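Local coordinates for protein GTPase HflX (Sulfolobus solfataricus P2, PDB 2QTF) that hydrolyses GTP, with magnesium as cofactor, and associates with the 50S ribosomal subunit, possibly acting in protein synthesis or ribosome biogenesis, at residues S280-L285 with I295-N300. Residues are numbered along the deposited sequence; the frame is centred on the assembly and turned at random.
With CD (cadmium ion), chain D.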
loop_
_atom_site.group_PDB
_atom_site.type_symbol
_atom_site.label_atom_id
_atom_site.label_comp_id
_atom_site.label_asym_id
_atom_site.label_seq_id
_atom_site.Cartn_x
_atom_site.Cartn_y
_atom_site.Cartn_z
ATOM N N SER A 280 9.147 -7.698 -11.808
ATOM C CA SER A 280 8.362 -6.404 -11.714
ATOM C C SER A 280 8.854 -5.501 -10.630
ATOM O O SER A 280 8.779 -4.302 -10.783
ATOM C CB SER A 280 6.829 -6.572 -11.370
ATOM O OG SER A 280 6.328 -7.664 -12.141
ATOM N N SER A 281 9.200 -6.059 -9.448
ATOM C CA SER A 281 9.678 -5.174 -8.307
ATOM C C SER A 281 10.815 -4.317 -8.792
ATOM O O SER A 281 10.845 -3.075 -8.580
ATOM C CB SER A 281 10.125 -6.023 -7.097
ATOM O OG SER A 281 9.024 -6.752 -6.605
ATOM N N PHE A 282 11.801 -4.956 -9.432
ATOM C CA PHE A 282 12.973 -4.169 -9.911
ATOM C C PHE A 282 12.704 -3.275 -11.096
ATOM O O PHE A 282 13.274 -2.178 -11.209
ATOM C CB PHE A 282 14.188 -5.140 -10.193
ATOM C CG PHE A 282 14.852 -5.674 -8.906
ATOM C CD1 PHE A 282 15.516 -4.777 -8.053
ATOM C CD2 PHE A 282 14.708 -6.994 -8.528
ATOM C CE1 PHE A 282 16.099 -5.205 -6.831
ATOM C CE2 PHE A 282 15.282 -7.437 -7.305
ATOM C CZ PHE A 282 16.013 -6.545 -6.481
ATOM N N GLU A 283 11.812 -3.738 -11.987
ATOM C CA GLU A 283 11.394 -2.881 -13.106
ATOM C C GLU A 283 10.782 -1.595 -12.580
ATOM O O GLU A 283 11.189 -0.547 -12.987
ATOM C CB GLU A 283 10.374 -3.632 -13.967
ATOM C CG GLU A 283 9.762 -2.800 -15.117
ATOM C CD GLU A 283 8.720 -3.684 -15.801
ATOM O OE1 GLU A 283 7.506 -3.658 -15.475
ATOM O OE2 GLU A 283 9.158 -4.488 -16.618
ATOM N N ILE A 284 9.826 -1.679 -11.638
ATOM C CA ILE A 284 9.221 -0.490 -11.015
ATOM C C ILE A 284 10.273 0.383 -10.359
ATOM O O ILE A 284 10.267 1.577 -10.563
ATOM C CB ILE A 284 8.129 -0.905 -9.981
ATOM C CG1 ILE A 284 6.972 -1.622 -10.676
ATOM C CG2 ILE A 284 7.608 0.315 -9.270
ATOM C CD1 ILE A 284 6.104 -2.442 -9.662
ATOM N N LEU A 285 11.212 -0.197 -9.581
ATOM C CA LEU A 285 12.206 0.622 -8.879
ATOM C C LEU A 285 13.069 1.363 -9.894
ATOM O O LEU A 285 13.317 2.564 -9.730
ATOM C CB LEU A 285 13.081 -0.226 -7.949
ATOM C CG LEU A 285 12.278 -0.818 -6.744
ATOM C CD1 LEU A 285 13.059 -1.860 -6.004
ATOM C CD2 LEU A 285 11.854 0.319 -5.794
ATOM N N ILE A 295 20.209 -2.458 -1.620
ATOM C CA ILE A 295 18.910 -3.116 -1.355
ATOM C C ILE A 295 19.109 -4.430 -0.625
ATOM O O ILE A 295 19.880 -5.296 -1.110
ATOM C CB ILE A 295 18.119 -3.342 -2.702
ATOM C CG1 ILE A 295 17.735 -1.932 -3.299
ATOM C CG2 ILE A 295 16.810 -4.164 -2.389
ATOM C CD1 ILE A 295 16.805 -2.096 -4.586
ATOM N N LEU A 296 18.500 -4.585 0.557
ATOM C CA LEU A 296 18.531 -5.828 1.282
ATOM C C LEU A 296 17.242 -6.543 0.924
ATOM O O LEU A 296 16.152 -6.036 1.223
ATOM C CB LEU A 296 18.495 -5.515 2.794
ATOM C CG LEU A 296 18.353 -6.710 3.773
ATOM C CD1 LEU A 296 19.429 -7.810 3.558
ATOM C CD2 LEU A 296 18.396 -6.221 5.332
ATOM N N VAL A 297 17.301 -7.732 0.360
ATOM C CA VAL A 297 16.094 -8.414 -0.064
ATOM C C VAL A 297 15.752 -9.369 1.048
ATOM O O VAL A 297 16.625 -10.152 1.518
ATOM C CB VAL A 297 16.269 -9.237 -1.449
ATOM C CG1 VAL A 297 14.956 -9.936 -1.780
ATOM C CG2 VAL A 297 16.800 -8.324 -2.580
ATOM N N THR A 298 14.495 -9.326 1.517
ATOM C CA THR A 298 14.130 -10.284 2.520
ATOM C C THR A 298 13.046 -11.209 1.955
ATOM O O THR A 298 11.927 -10.780 1.701
ATOM C CB THR A 298 13.626 -9.640 3.850
ATOM O OG1 THR A 298 12.437 -8.898 3.596
ATOM C CG2 THR A 298 14.665 -8.713 4.477
ATOM N N LEU A 299 13.399 -12.468 1.824
ATOM C CA LEU A 299 12.468 -13.505 1.461
ATOM C C LEU A 299 11.666 -13.938 2.683
ATOM O O LEU A 299 12.175 -14.601 3.583
ATOM C CB LEU A 299 13.292 -14.680 0.827
ATOM C CG LEU A 299 12.566 -15.821 0.198
ATOM C CD1 LEU A 299 11.524 -15.164 -0.886
ATOM C CD2 LEU A 299 13.634 -16.746 -0.452
ATOM N N ASN A 300 10.416 -13.477 2.734
ATOM C CA ASN A 300 9.589 -13.532 3.908
ATOM C C ASN A 300 8.567 -14.686 3.852
ATOM O O ASN A 300 8.443 -15.324 2.790
ATOM C CB ASN A 300 8.836 -12.186 4.034
ATOM C CG ASN A 300 8.171 -12.001 5.403
ATOM O OD1 ASN A 300 8.652 -12.451 6.452
ATOM N ND2 ASN A 300 7.023 -11.367 5.399
HETATM CD CD CD D . 5.902 -4.986 -16.074
HETATM O O HOH W 1 5.112 -5.325 -13.784
HETATM O O HOH W 2 3.915 -6.645 -16.615
#
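F282 and L285 of the helical segment meet I295 and V297 of a strand running nearly antiparallel, at 153°; the segment axes come no closer than 13.1 Å, and the CA atoms of F282 and I295, the nearest pair, are 10.5 Å apart. Side chains alone bridge this gap; all four are buried and apolar. With CG anti to its carbonyl carbon (chi1 -73°), F282 carries its ring out to the strand and meets it edge-on: F282 CE1 lies 3.9 Å from I295 CD1, and F282 CZ is 4.4 Å from V297 CG2. Both methyls sit near the ring plane, so neither covers a face. F282 and I295 lie alongside each other, their side chains running opposite ways, whereas L285 and I295 meet tip to tip, their CD1 methyls 4.0 Å apart. I295 CD1 therefore touches residues one helical turn apart. On the helix surface, E283 OE1 binds a cadmium ion at 2.2 Å. At the far end of the strand, N300, an inferred GTP-site residue, is held through its side-chain amide by S190 and A335. Strand 260-266, helix 271-288 and strand 295-300 form a beta-alpha-beta unit of the P-loop GTPase fold. F282 also packs on L263 of strand 260-266 and, beyond the unit, on I327 of strand 327-332, while S320 of helix 309-323 touches F282 of the neighbouring helix and V297 of the strand.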